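PDB 5D8M: metagenomic carboxyl esterase MGS0156 from Uncultured organism, which probably hydrolyses carboxylic ester bonds, splitting them into a carboxylic acid and an alcohol. Local coordinates for residues A46-F51 against E115-A120. Sequence-based numbering, arbitrary orientation.
Sequences ADHGAF and ERYGYA
H48 and Y117 form a small oblique aromatic contact at the protein surface, backed by a water bridge from D47 to Y117, where the C-terminal part of helix 34-48 meets the turn that follows helix 111-116 and leads into strand 120-123, an outermost strand of the parallel sheet. It is a compact example of how two aromatic side chains, a carboxylate and one water can join distant parts of a chain. The ring planes stand at 36°, with centroids 4.5 Å apart. With H48 CG between the backbone N and the carbonyl carbon (chi1 56°), the imidazole is turned toward segment 115-120 and offers one face to Y117, whose OH stands 3.2 Å above the centre of the H48 ring plane; Y117 CE2 approaches H48 NE2 to 3.2 Å.

Hydrogen bonds at both ring nitrogens fix the imidazole's rotation. H48 ND1 donates an almost straight bond (171°) to D47 OD2 at 2.7 Å, in the ring plane and using the carboxylate's anti lone pair, while NE2 is hydrogen-bonded to E329 of helix 324-338. A water donates to D47 OD2 at 2.8 Å and accepts from Y117 OH at 2.9 Å, so the phenol is tied to the same oxygen that holds the histidine. R116 CG lies over a face of the Y117 ring, and G118, with positive phi, ends helix 111-116 in a Schellman motif.

An alanine at H48 would remove the plate beneath the phenol and is likely to leave D47 and E329 without their shared imidazole partner. Held between two carboxylates, the imidazole is probably biased toward its protonated form, which would let this surface contact combine aromatic packing with charge compensation.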
loop_
_atom_site.group_PDB
_atom_site.type_symbol
_atom_site.label_atom_id
_atom_site.label_comp_id
_atom_site.label_asym_id
_atom_site.label_seq_id
_atom_site.Cartn_x
_atom_site.Cartn_y
_atom_site.Cartn_z
ATOM N N ALA A 46 -2.785 21.935 7.351
ATOM C CA ALA A 46 -2.952 23.345 7.695
ATOM C C ALA A 46 -2.691 23.526 9.191
ATOM O O ALA A 46 -2.177 24.553 9.616
ATOM C CB ALA A 46 -4.348 23.859 7.311
ATOM N N ASP A 47 -3.033 22.514 9.983
ATOM C CA ASP A 47 -2.935 22.622 11.440
ATOM C C ASP A 47 -1.514 22.413 11.993
ATOM O O ASP A 47 -1.101 23.115 12.902
ATOM C CB ASP A 47 -3.877 21.616 12.110
ATOM C CG ASP A 47 -3.804 21.675 13.636
ATOM O OD1 ASP A 47 -4.484 22.543 14.218
ATOM O OD2 ASP A 47 -3.073 20.870 14.255
ATOM N N HIS A 48 -0.785 21.417 11.497
ATOM C CA HIS A 48 0.551 21.158 12.041
ATOM C C HIS A 48 1.476 20.522 11.010
ATOM O O HIS A 48 2.370 19.761 11.366
ATOM C CB HIS A 48 0.472 20.280 13.310
ATOM C CG HIS A 48 -0.246 18.971 13.122
ATOM N ND1 HIS A 48 -1.601 18.820 13.341
ATOM C CD2 HIS A 48 0.215 17.743 12.769
ATOM C CE1 HIS A 48 -1.948 17.565 13.105
ATOM N NE2 HIS A 48 -0.863 16.888 12.769
ATOM N N GLY A 49 1.293 20.873 9.741
ATOM C CA GLY A 49 2.122 20.315 8.685
ATOM C C GLY A 49 3.537 20.885 8.591
ATOM O O GLY A 49 4.426 20.228 8.044
ATOM N N ALA A 50 3.751 22.084 9.132
ATOM C CA ALA A 50 4.964 22.853 8.823
ATOM C C ALA A 50 6.276 22.115 9.107
ATOM O O ALA A 50 7.224 22.233 8.334
ATOM C CB ALA A 50 4.954 24.187 9.566
ATOM N N PHE A 51 6.350 21.351 10.188
ATOM C CA PHE A 51 7.600 20.659 10.464
ATOM C C PHE A 51 7.508 19.166 10.228
ATOM O O PHE A 51 8.352 18.415 10.708
ATOM C CB PHE A 51 8.062 20.947 11.895
ATOM C CG PHE A 51 8.533 22.343 12.082
ATOM C CD1 PHE A 51 9.831 22.704 11.727
ATOM C CD2 PHE A 51 7.682 23.316 12.576
ATOM C CE1 PHE A 51 10.272 24.009 11.883
ATOM C CE2 PHE A 51 8.128 24.631 12.738
ATOM C CZ PHE A 51 9.421 24.970 12.379
ATOM N N GLU A 115 2.116 8.842 16.486
ATOM C CA GLU A 115 2.220 8.484 17.904
ATOM C C GLU A 115 2.013 9.691 18.821
ATOM O O GLU A 115 1.451 9.576 19.912
ATOM C CB GLU A 115 3.563 7.806 18.175
ATOM C CG GLU A 115 3.605 6.417 17.553
ATOM C CD GLU A 115 4.851 5.636 17.895
ATOM O OE1 GLU A 115 5.737 6.200 18.570
ATOM O OE2 GLU A 115 4.941 4.453 17.492
ATOM N N ARG A 116 2.442 10.855 18.365
ATOM C CA ARG A 116 2.104 12.082 19.067
ATOM C C ARG A 116 0.590 12.198 19.248
ATOM O O ARG A 116 0.103 12.654 20.294
ATOM C CB ARG A 116 2.619 13.285 18.300
ATOM C CG ARG A 116 1.842 14.556 18.524
ATOM C CD ARG A 116 2.665 15.746 18.065
ATOM N NE ARG A 116 3.892 15.859 18.850
ATOM C CZ ARG A 116 4.929 16.632 18.534
ATOM N NH1 ARG A 116 4.907 17.369 17.429
ATOM N NH2 ARG A 116 5.989 16.665 19.333
ATOM N N TYR A 117 -0.152 11.781 18.225
ATOM C CA TYR A 117 -1.597 11.971 18.255
ATOM C C TYR A 117 -2.395 10.736 18.641
ATOM O O TYR A 117 -3.577 10.638 18.308
ATOM C CB TYR A 117 -2.081 12.511 16.910
ATOM C CG TYR A 117 -1.633 13.934 16.721
ATOM C CD1 TYR A 117 -2.152 14.947 17.513
ATOM C CD2 TYR A 117 -0.654 14.261 15.788
ATOM C CE1 TYR A 117 -1.735 16.256 17.368
ATOM C CE2 TYR A 117 -0.222 15.580 15.629
ATOM C CZ TYR A 117 -0.770 16.568 16.417
ATOM O OH TYR A 117 -0.359 17.878 16.262
ATOM N N GLY A 118 -1.755 9.816 19.355
ATOM C CA GLY A 118 -2.457 8.759 20.076
ATOM C C GLY A 118 -2.597 7.445 19.338
ATOM O O GLY A 118 -3.317 6.555 19.781
ATOM N N TYR A 119 -1.921 7.316 18.200
ATOM C CA TYR A 119 -1.981 6.079 17.442
ATOM C C TYR A 119 -0.681 5.299 17.651
ATOM O O TYR A 119 0.403 5.770 17.273
ATOM C CB TYR A 119 -2.231 6.364 15.951
ATOM C CG TYR A 119 -3.538 7.107 15.710
ATOM C CD1 TYR A 119 -4.748 6.429 15.737
ATOM C CD2 TYR A 119 -3.562 8.488 15.473
ATOM C CE1 TYR A 119 -5.966 7.086 15.535
ATOM C CE2 TYR A 119 -4.781 9.163 15.264
ATOM C CZ TYR A 119 -5.975 8.441 15.300
ATOM O OH TYR A 119 -7.189 9.058 15.092
ATOM N N ALA A 120 -0.786 4.121 18.261
ATOM C CA ALA A 120 0.381 3.237 18.405
ATOM C C ALA A 120 0.740 2.627 17.046
ATOM O O ALA A 120 -0.114 2.508 16.165
ATOM C CB ALA A 120 0.102 2.125 19.451
HETATM O O HOH W 1 -2.569 19.673 16.777
#